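KaiC-like domain-containing protein (Pyrococcus horikoshii, PDB 2EKD) is of unknown function but belongs to a Pyrococcus family placed among the P-loop NTPases and named as KaiC-like. Local coordinates at residues F[71-76]-F[85-90]; F[19-24]-F[153-158]; F[50-55]-F[81-86]. All blocks are in the same frame, centred on the assembly; numbering follows the deposited sequence.

Contact 1 (F[71-76]-F[85-90]); sequences NVQVIK and RVIGRL
The backbone carbonyl of Asn71 sits over one face of the Arg85 guanidinium, displaced toward its rim. Asn71 O lies 3.3 Å from Arg85 NE, but the N-H is badly aimed for a hydrogen bond. The Asn71 amide stands steeply to the guanidinium, the planes 70° apart, and its OD1 comes no closer than 3.8 Å to Arg85 NH2. The other guanidinium, that of Arg89, has Val86 CG1 of its own strand over one face and pairs with Asp82. Strands 73-76 and 85-90 run parallel, bonded by Arg85 N to Val72 O, Val74 N to Arg85 O and Ile87 N to Val74 O, each 2.8 Å. Here the edge strand inserts one extra residue, a beta bulge at Ile87, whose carbonyl turns to Gln108; pairing resumes with Lys76 N to Gly88 O and with Leu90 N to Lys76 O at 2.7 Å. Ile87 holds CG1 between its backbone N and carbonyl carbon (chi1 59°), which brings it against Val74 O at 3.4 Å and beside Ile75 CG1. On the other face Lys76 CD rests on Val86 CG2, and the ammonium beyond is gripped by Asp50, Asp47 and the Lys81 carbonyl. Strand 85-90 ends the sheet within this chain, and strand 73-77 links it to strand 44-48; helix 99-105 packs on Ile75 and Leu90, and Tyr52 of helix 51-61 on Val72 and Val74.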
loop_
_atom_site.group_PDB
_atom_site.type_symbol
_atom_site.label_atom_id
_atom_site.label_comp_id
_atom_site.label_asym_id
_atom_site.label_seq_id
_atom_site.Cartn_x
_atom_site.Cartn_y
_atom_site.Cartn_z
ATOM N N ASN F 71 -5.634 -7.259 44.624
ATOM C CA ASN F 71 -5.901 -8.512 45.318
ATOM C C ASN F 71 -6.331 -9.710 44.480
ATOM O O ASN F 71 -6.681 -10.748 45.033
ATOM C CB ASN F 71 -6.929 -8.267 46.426
ATOM C CG ASN F 71 -6.441 -7.258 47.446
ATOM O OD1 ASN F 71 -5.397 -7.450 48.077
ATOM N ND2 ASN F 71 -7.190 -6.174 47.612
ATOM N N VAL F 72 -6.307 -9.586 43.156
ATOM C CA VAL F 72 -6.688 -10.717 42.319
ATOM C C VAL F 72 -5.433 -11.520 42.018
ATOM O O VAL F 72 -4.325 -11.015 42.172
ATOM C CB VAL F 72 -7.317 -10.258 40.987
ATOM C CG1 VAL F 72 -8.541 -9.395 41.261
ATOM C CG2 VAL F 72 -6.290 -9.500 40.156
ATOM N N GLN F 73 -5.602 -12.769 41.595
ATOM C CA GLN F 73 -4.459 -13.609 41.268
ATOM C C GLN F 73 -3.991 -13.287 39.847
ATOM O O GLN F 73 -4.800 -13.014 38.959
ATOM C CB GLN F 73 -4.836 -15.087 41.391
ATOM C CG GLN F 73 -5.475 -15.440 42.739
ATOM C CD GLN F 73 -5.754 -16.924 42.886
ATOM O OE1 GLN F 73 -4.891 -17.690 43.316
ATOM N NE2 GLN F 73 -6.956 -17.340 42.512
ATOM N N VAL F 74 -2.680 -13.325 39.639
ATOM C CA VAL F 74 -2.104 -12.997 38.346
ATOM C C VAL F 74 -1.035 -13.972 37.860
ATOM O O VAL F 74 -0.200 -14.436 38.632
ATOM C CB VAL F 74 -1.480 -11.575 38.387
ATOM C CG1 VAL F 74 -0.786 -11.259 37.067
ATOM C CG2 VAL F 74 -2.556 -10.539 38.685
ATOM N N ILE F 75 -1.083 -14.280 36.569
ATOM C CA ILE F 75 -0.100 -15.148 35.935
ATOM C C ILE F 75 0.637 -14.234 34.961
ATOM O O ILE F 75 0.082 -13.822 33.937
ATOM C CB ILE F 75 -0.755 -16.291 35.141
ATOM C CG1 ILE F 75 -1.515 -17.220 36.090
ATOM C CG2 ILE F 75 0.320 -17.076 34.378
ATOM C CD1 ILE F 75 -2.158 -18.403 35.397
ATOM N N LYS F 76 1.879 -13.898 35.294
ATOM C CA LYS F 76 2.670 -13.010 34.456
ATOM C C LYS F 76 3.362 -13.735 33.317
ATOM O O LYS F 76 3.908 -14.815 33.498
ATOM C CB LYS F 76 3.710 -12.258 35.304
ATOM C CG LYS F 76 3.100 -11.235 36.257
ATOM C CD LYS F 76 4.164 -10.404 36.981
ATOM C CE LYS F 76 4.970 -9.513 36.030
ATOM N NZ LYS F 76 4.163 -8.390 35.460
ATOM N N ARG F 85 -1.681 -10.426 43.010
ATOM C CA ARG F 85 -1.042 -11.578 43.640
ATOM C C ARG F 85 -0.493 -12.507 42.569
ATOM O O ARG F 85 -1.230 -13.313 42.001
ATOM C CB ARG F 85 -2.051 -12.338 44.507
ATOM C CG ARG F 85 -2.656 -11.514 45.629
ATOM C CD ARG F 85 -3.735 -12.297 46.368
ATOM N NE ARG F 85 -4.412 -11.484 47.373
ATOM C CZ ARG F 85 -5.452 -11.896 48.089
ATOM N NH1 ARG F 85 -5.940 -13.116 47.912
ATOM N NH2 ARG F 85 -6.005 -11.086 48.983
ATOM N N VAL F 86 0.802 -12.395 42.295
ATOM C CA VAL F 86 1.402 -13.251 41.274
ATOM C C VAL F 86 1.508 -14.708 41.742
ATOM O O VAL F 86 2.172 -15.033 42.715
ATOM C CB VAL F 86 2.798 -12.711 40.969
ATOM C CG1 VAL F 86 3.503 -13.621 39.964
ATOM C CG2 VAL F 86 2.699 -11.310 40.394
ATOM N N ILE F 87 0.788 -15.596 41.029
ATOM C CA ILE F 87 0.854 -17.011 41.384
ATOM C C ILE F 87 1.757 -17.797 40.432
ATOM O O ILE F 87 1.960 -18.996 40.564
ATOM C CB ILE F 87 -0.562 -17.592 41.351
ATOM C CG1 ILE F 87 -1.174 -17.420 39.958
ATOM C CG2 ILE F 87 -1.457 -16.847 42.357
ATOM C CD1 ILE F 87 -2.382 -18.331 39.737
ATOM N N GLY F 88 2.283 -17.087 39.417
ATOM C CA GLY F 88 3.138 -17.764 38.447
ATOM C C GLY F 88 3.773 -16.780 37.464
ATOM O O GLY F 88 3.255 -15.703 37.201
ATOM N N ARG F 89 4.913 -17.196 36.926
ATOM C CA ARG F 89 5.646 -16.407 35.947
ATOM C C ARG F 89 6.003 -17.332 34.790
ATOM O O ARG F 89 6.644 -18.364 34.983
ATOM C CB ARG F 89 6.917 -15.824 36.573
ATOM C CG ARG F 89 6.650 -14.866 37.726
ATOM C CD ARG F 89 7.919 -14.136 38.174
ATOM N NE ARG F 89 7.611 -13.019 39.069
ATOM C CZ ARG F 89 7.088 -13.153 40.284
ATOM N NH1 ARG F 89 6.815 -14.361 40.761
ATOM N NH2 ARG F 89 6.833 -12.079 41.021
ATOM N N LEU F 90 5.567 -16.974 33.590
ATOM C CA LEU F 90 5.843 -17.789 32.417
ATOM C C LEU F 90 6.828 -17.108 31.481
ATOM O O LEU F 90 6.826 -15.883 31.336
ATOM C CB LEU F 90 4.550 -18.087 31.663
ATOM C CG LEU F 90 3.538 -19.013 32.333
ATOM C CD1 LEU F 90 2.254 -19.007 31.522
ATOM C CD2 LEU F 90 4.111 -20.426 32.436
#

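Contact 2 (F[19-24]-F[153-158]); sequences LVEYSG and YFVNRN
Tyr22 lays its ring across the strand 153-156 backbone, with Asn156 N over one face and Phe154 C at the edge. Its CG occupies the position between backbone N and carbonyl carbon (chi1 68°), swinging the ring toward the partner strand until CD2 lies 3.2 Å from Val155 O. The Asn156 side chain crosses Tyr22 at about a right angle, ring and amide planes 53° apart, and its ND2 bonds Glu173 of the second subunit. On the same sheet face Val20 and Phe154 lie side by side; Val20 CG1 sits over the phenyl face, 4.2 Å from the Phe154 ring centroid. On the opposite face Leu19 CD1 meets Val155 CG1 at 3.7 Å, crossing it nearly perpendicularly, while Glu21 OE1 is paired with Lys189 and makes a long salt bridge to Arg157 NE. The tyrosine hydroxyl takes a bond from water 1, which also donates to Phe154 O, and pairs with the same Glu173 of the second subunit. A phenylalanine here would probably leave that water, and Glu173 across the subunit interface, each short of a partner. Three backbone bonds join the strands; a fourth, Arg157 N to Tyr22 O at 3.0 Å, comes from the first residue of helix 157-163, after its N-cap Asn156. Both strands lie mid-sheet, consistent with the family's P-loop NTPase clan, and Ser23 and Gly24 probably stand where relatives begin the phosphate-binding loop.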
loop_
_atom_site.group_PDB
_atom_site.type_symbol
_atom_site.label_atom_id
_atom_site.label_comp_id
_atom_site.label_asym_id
_atom_site.label_seq_id
_atom_site.Cartn_x
_atom_site.Cartn_y
_atom_site.Cartn_z
ATOM N N LEU F 19 -13.024 -12.326 22.554
ATOM C CA LEU F 19 -12.076 -11.331 22.104
ATOM C C LEU F 19 -12.705 -9.969 22.384
ATOM O O LEU F 19 -13.832 -9.702 21.965
ATOM C CB LEU F 19 -11.813 -11.511 20.609
ATOM C CG LEU F 19 -10.622 -10.772 19.992
ATOM C CD1 LEU F 19 -9.331 -11.140 20.724
ATOM C CD2 LEU F 19 -10.530 -11.141 18.519
ATOM N N VAL F 20 -11.989 -9.129 23.122
ATOM C CA VAL F 20 -12.459 -7.788 23.445
ATOM C C VAL F 20 -11.583 -6.799 22.672
ATOM O O VAL F 20 -10.445 -6.517 23.064
ATOM C CB VAL F 20 -12.337 -7.498 24.962
ATOM C CG1 VAL F 20 -12.829 -6.084 25.272
ATOM C CG2 VAL F 20 -13.140 -8.528 25.752
ATOM N N GLU F 21 -12.118 -6.291 21.565
ATOM C CA GLU F 21 -11.392 -5.357 20.721
ATOM C C GLU F 21 -11.595 -3.913 21.156
ATOM O O GLU F 21 -12.720 -3.468 21.399
ATOM C CB GLU F 21 -11.819 -5.546 19.260
ATOM C CG GLU F 21 -11.665 -6.983 18.798
ATOM C CD GLU F 21 -12.076 -7.220 17.359
ATOM O OE1 GLU F 21 -12.905 -6.462 16.817
ATOM O OE2 GLU F 21 -11.579 -8.195 16.772
ATOM N N TYR F 22 -10.496 -3.179 21.257
ATOM C CA TYR F 22 -10.570 -1.785 21.663
ATOM C C TYR F 22 -9.518 -0.965 20.919
ATOM O O TYR F 22 -8.760 -1.511 20.116
ATOM C CB TYR F 22 -10.377 -1.681 23.182
ATOM C CG TYR F 22 -8.988 -2.023 23.682
ATOM C CD1 TYR F 22 -7.995 -1.043 23.765
ATOM C CD2 TYR F 22 -8.663 -3.324 24.076
ATOM C CE1 TYR F 22 -6.716 -1.349 24.233
ATOM C CE2 TYR F 22 -7.388 -3.640 24.542
ATOM C CZ TYR F 22 -6.418 -2.648 24.619
ATOM O OH TYR F 22 -5.149 -2.948 25.075
ATOM N N SER F 23 -9.498 0.341 21.167
ATOM C CA SER F 23 -8.522 1.245 20.553
ATOM C C SER F 23 -7.944 2.139 21.651
ATOM O O SER F 23 -8.440 2.140 22.778
ATOM C CB SER F 23 -9.182 2.128 19.492
ATOM O OG SER F 23 -10.067 3.061 20.097
ATOM N N GLY F 24 -6.914 2.909 21.314
ATOM C CA GLY F 24 -6.301 3.797 22.283
ATOM C C GLY F 24 -7.253 4.802 22.920
ATOM O O GLY F 24 -7.020 5.241 24.047
ATOM N N TYR F 153 -9.909 -11.801 26.116
ATOM C CA TYR F 153 -8.663 -11.264 25.574
ATOM C C TYR F 153 -8.847 -9.819 25.129
ATOM O O TYR F 153 -9.492 -9.556 24.112
ATOM C CB TYR F 153 -8.182 -12.083 24.378
ATOM C CG TYR F 153 -7.582 -13.432 24.708
ATOM C CD1 TYR F 153 -8.385 -14.512 25.086
ATOM C CD2 TYR F 153 -6.209 -13.638 24.602
ATOM C CE1 TYR F 153 -7.829 -15.763 25.342
ATOM C CE2 TYR F 153 -5.642 -14.879 24.857
ATOM C CZ TYR F 153 -6.451 -15.937 25.223
ATOM O OH TYR F 153 -5.871 -17.159 25.468
ATOM N N PHE F 154 -8.294 -8.887 25.905
ATOM C CA PHE F 154 -8.368 -7.464 25.580
ATOM C C PHE F 154 -7.271 -7.175 24.565
ATOM O O PHE F 154 -6.087 -7.250 24.895
ATOM C CB PHE F 154 -8.117 -6.605 26.819
ATOM C CG PHE F 154 -9.300 -6.479 27.734
ATOM C CD1 PHE F 154 -9.790 -7.583 28.427
ATOM C CD2 PHE F 154 -9.901 -5.241 27.937
ATOM C CE1 PHE F 154 -10.861 -7.455 29.311
ATOM C CE2 PHE F 154 -10.971 -5.100 28.820
ATOM C CZ PHE F 154 -11.452 -6.214 29.509
ATOM N N VAL F 155 -7.649 -6.852 23.336
ATOM C CA VAL F 155 -6.653 -6.561 22.314
ATOM C C VAL F 155 -6.897 -5.221 21.636
ATOM O O VAL F 155 -8.039 -4.848 21.363
ATOM C CB VAL F 155 -6.623 -7.649 21.213
ATOM C CG1 VAL F 155 -6.436 -9.038 21.840
ATOM C CG2 VAL F 155 -7.906 -7.593 20.390
ATOM N N ASN F 156 -5.814 -4.491 21.394
ATOM C CA ASN F 156 -5.898 -3.221 20.697
ATOM C C ASN F 156 -5.975 -3.643 19.229
ATOM O O ASN F 156 -4.971 -3.998 18.621
ATOM C CB ASN F 156 -4.649 -2.380 20.948
ATOM C CG ASN F 156 -4.745 -1.011 20.326
ATOM O OD1 ASN F 156 -5.142 -0.880 19.174
ATOM N ND2 ASN F 156 -4.372 0.020 21.080
ATOM N N ARG F 157 -7.187 -3.621 18.688
ATOM C CA ARG F 157 -7.475 -4.036 17.317
ATOM C C ARG F 157 -6.593 -3.434 16.220
ATOM O O ARG F 157 -6.062 -4.161 15.386
ATOM C CB ARG F 157 -8.945 -3.747 16.995
ATOM C CG ARG F 157 -9.370 -4.209 15.613
ATOM C CD ARG F 157 -10.719 -3.637 15.225
ATOM N NE ARG F 157 -11.288 -4.350 14.087
ATOM C CZ ARG F 157 -10.775 -4.341 12.860
ATOM N NH1 ARG F 157 -9.673 -3.649 12.596
ATOM N NH2 ARG F 157 -11.364 -5.038 11.895
ATOM N N ASN F 158 -6.447 -2.114 16.222
ATOM C CA ASN F 158 -5.643 -1.427 15.217
ATOM C C ASN F 158 -4.191 -1.875 15.193
ATOM O O ASN F 158 -3.583 -1.958 14.125
ATOM C CB ASN F 158 -5.704 0.087 15.426
ATOM C CG ASN F 158 -7.092 0.649 15.195
ATOM O OD1 ASN F 158 -7.864 0.114 14.396
ATOM N ND2 ASN F 158 -7.413 1.744 15.881
HETATM O O HOH W 1 -4.715 -5.640 26.541
HETATM O O HOH W 2 -8.054 -0.550 17.798
#

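Contact 3 (F[50-55]-F[81-86]); sequences DTYYEF and KDIGRV
Tyr53 offers one ring face to the aliphatic chain of Lys81, whose CG lies 3.8 Å from the centroid of the Tyr53 ring in a CH-pi contact. This is the start of helix 51-61, the crossover helix of a beta-alpha-beta unit that runs from strand 44-48 to strand 73-77, meeting the turn that leads into strand 85-90. The bends of Lys81 at chi2 (76°) and chi4 carry its NZ back over the ring, where it makes an off-centre cation-pi contact, 4.0 Å from the Tyr53 ring centroid, and goes on to bond Asn142 of the second subunit. Ile83 fits between the two tyrosines. Its CG1 approaches the Tyr53 ring at the edge, in plane, and its CG2 packs on Tyr52 CE2 at 3.7 Å. The Ile83 carbonyl oxygen also lies in the plane of the Tyr52 ring at its edge, 3.6 Å from Tyr52 CD2. Next comes Gly84, whose backbone angles would jam a CB against that same carbonyl oxygen. The far end of Tyr52 is fixed by its hydroxyl, bonded to Leu69 O. At the N-cap position the Asp50 carboxylate makes no capping bond and holds the turn instead: OD2 takes the Thr80 amide, and OD1 receives Lys81 N at 2.8 Å, the donor coming from above the carboxylate plane, 53° out of it.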
loop_
_atom_site.group_PDB
_atom_site.type_symbol
_atom_site.label_atom_id
_atom_site.label_comp_id
_atom_site.label_asym_id
_atom_site.label_seq_id
_atom_site.Cartn_x
_atom_site.Cartn_y
_atom_site.Cartn_z
ATOM N N ASP F 50 3.705 -6.738 31.164
ATOM C CA ASP F 50 3.307 -5.636 32.044
ATOM C C ASP F 50 2.120 -4.779 31.602
ATOM O O ASP F 50 2.026 -3.608 31.982
ATOM C CB ASP F 50 4.501 -4.708 32.310
ATOM C CG ASP F 50 5.652 -5.418 33.004
ATOM O OD1 ASP F 50 5.395 -6.302 33.852
ATOM O OD2 ASP F 50 6.819 -5.079 32.708
ATOM N N THR F 51 1.208 -5.351 30.820
ATOM C CA THR F 51 0.047 -4.596 30.377
ATOM C C THR F 51 -0.903 -4.320 31.550
ATOM O O THR F 51 -1.580 -3.292 31.580
ATOM C CB THR F 51 -0.703 -5.348 29.253
ATOM O OG1 THR F 51 0.209 -5.598 28.174
ATOM C CG2 THR F 51 -1.883 -4.525 28.738
ATOM N N TYR F 52 -0.938 -5.227 32.525
ATOM C CA TYR F 52 -1.808 -5.043 33.684
ATOM C C TYR F 52 -1.378 -3.787 34.441
ATOM O O TYR F 52 -2.214 -2.983 34.858
ATOM C CB TYR F 52 -1.755 -6.278 34.587
ATOM C CG TYR F 52 -2.819 -6.304 35.667
ATOM C CD1 TYR F 52 -4.101 -5.813 35.422
ATOM C CD2 TYR F 52 -2.559 -6.879 36.916
ATOM C CE1 TYR F 52 -5.102 -5.900 36.388
ATOM C CE2 TYR F 52 -3.555 -6.970 37.893
ATOM C CZ TYR F 52 -4.825 -6.482 37.618
ATOM O OH TYR F 52 -5.826 -6.606 38.554
ATOM N N TYR F 53 -0.070 -3.609 34.596
ATOM C CA TYR F 53 0.458 -2.425 35.264
ATOM C C TYR F 53 -0.047 -1.149 34.569
ATOM O O TYR F 53 -0.423 -0.183 35.234
ATOM C CB TYR F 53 1.994 -2.442 35.247
ATOM C CG TYR F 53 2.617 -1.130 35.681
ATOM C CD1 TYR F 53 2.643 -0.752 37.025
ATOM C CD2 TYR F 53 3.133 -0.237 34.737
ATOM C CE1 TYR F 53 3.161 0.484 37.420
ATOM C CE2 TYR F 53 3.652 1.002 35.121
ATOM C CZ TYR F 53 3.657 1.357 36.461
ATOM O OH TYR F 53 4.109 2.607 36.834
ATOM N N GLU F 54 -0.053 -1.148 33.234
ATOM C CA GLU F 54 -0.513 0.022 32.473
ATOM C C GLU F 54 -2.002 0.294 32.704
ATOM O O GLU F 54 -2.403 1.447 32.879
ATOM C CB GLU F 54 -0.239 -0.165 30.974
ATOM C CG GLU F 54 1.198 -0.574 30.655
ATOM C CD GLU F 54 1.480 -0.711 29.162
ATOM O OE1 GLU F 54 0.582 -1.136 28.406
ATOM O OE2 GLU F 54 2.617 -0.407 28.743
ATOM N N PHE F 55 -2.822 -0.759 32.705
ATOM C CA PHE F 55 -4.262 -0.599 32.949
ATOM C C PHE F 55 -4.474 -0.091 34.370
ATOM O O PHE F 55 -5.282 0.809 34.619
ATOM C CB PHE F 55 -5.002 -1.933 32.783
ATOM C CG PHE F 55 -5.419 -2.235 31.367
ATOM C CD1 PHE F 55 -4.494 -2.224 30.334
ATOM C CD2 PHE F 55 -6.741 -2.558 31.076
ATOM C CE1 PHE F 55 -4.878 -2.532 29.027
ATOM C CE2 PHE F 55 -7.133 -2.866 29.776
ATOM C CZ PHE F 55 -6.196 -2.853 28.749
ATOM N N LYS F 81 6.849 -5.309 36.050
ATOM C CA LYS F 81 5.973 -4.693 37.038
ATOM C C LYS F 81 4.975 -5.650 37.671
ATOM O O LYS F 81 4.053 -6.138 37.014
ATOM C CB LYS F 81 5.215 -3.516 36.419
ATOM C CG LYS F 81 6.055 -2.275 36.190
ATOM C CD LYS F 81 6.966 -2.412 34.994
ATOM C CE LYS F 81 7.795 -1.152 34.815
ATOM N NZ LYS F 81 6.938 0.068 34.825
ATOM N N ASP F 82 5.159 -5.893 38.963
ATOM C CA ASP F 82 4.291 -6.783 39.718
ATOM C C ASP F 82 3.054 -6.085 40.283
ATOM O O ASP F 82 3.156 -5.241 41.177
ATOM C CB ASP F 82 5.078 -7.419 40.863
ATOM C CG ASP F 82 5.732 -8.724 40.469
ATOM O OD1 ASP F 82 6.130 -8.869 39.294
ATOM O OD2 ASP F 82 5.858 -9.607 41.344
ATOM N N ILE F 83 1.890 -6.444 39.751
ATOM C CA ILE F 83 0.618 -5.898 40.214
ATOM C C ILE F 83 -0.291 -7.088 40.494
ATOM O O ILE F 83 -0.427 -7.982 39.655
ATOM C CB ILE F 83 -0.047 -5.001 39.152
ATOM C CG1 ILE F 83 0.838 -3.782 38.866
ATOM C CG2 ILE F 83 -1.424 -4.553 39.639
ATOM C CD1 ILE F 83 1.003 -2.840 40.057
ATOM N N GLY F 84 -0.899 -7.102 41.677
ATOM C CA GLY F 84 -1.773 -8.199 42.047
ATOM C C GLY F 84 -0.998 -9.330 42.698
ATOM O O GLY F 84 0.202 -9.212 42.916
ATOM N N ARG F 85 -1.681 -10.426 43.010
ATOM C CA ARG F 85 -1.042 -11.578 43.640
ATOM C C ARG F 85 -0.493 -12.507 42.569
ATOM O O ARG F 85 -1.230 -13.313 42.001
ATOM C CB ARG F 85 -2.051 -12.338 44.507
ATOM C CG ARG F 85 -2.656 -11.514 45.629
ATOM C CD ARG F 85 -3.735 -12.297 46.368
ATOM N NE ARG F 85 -4.412 -11.484 47.373
ATOM C CZ ARG F 85 -5.452 -11.896 48.089
ATOM N NH1 ARG F 85 -5.940 -13.116 47.912
ATOM N NH2 ARG F 85 -6.005 -11.086 48.983
ATOM N N VAL F 86 0.802 -12.395 42.295
ATOM C CA VAL F 86 1.402 -13.251 41.274
ATOM C C VAL F 86 1.508 -14.708 41.742
ATOM O O VAL F 86 2.172 -15.033 42.715
ATOM C CB VAL F 86 2.798 -12.711 40.969
ATOM C CG1 VAL F 86 3.503 -13.621 39.964
ATOM C CG2 VAL F 86 2.699 -11.310 40.394
#

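Overall arrangement
From the N terminus, strand 17-22 opens the largest loop, closed only when strand 149-156 pairs with it in contact 2, well over a hundred residues later. Inside it the chain makes strand 44-48 and helix 51-61, and contact 3 closes a smaller loop where residues 81-86 return to that helix. Contact 1 closes the shortest one, 71-76 with 85-90; it crosses contact 3, sharing Arg85 and Val86, and both are nested inside contact 2. Contacts 1 and 2 lie in the same sheet on opposite sides of the chain's centre, their centres about 22 Å apart. Phe55 of segment 50-55 packs on Tyr22 and Phe154, linking helix 51-61 to the central strands of contact 2, and contacts 2 and 3 both touch the second subunit.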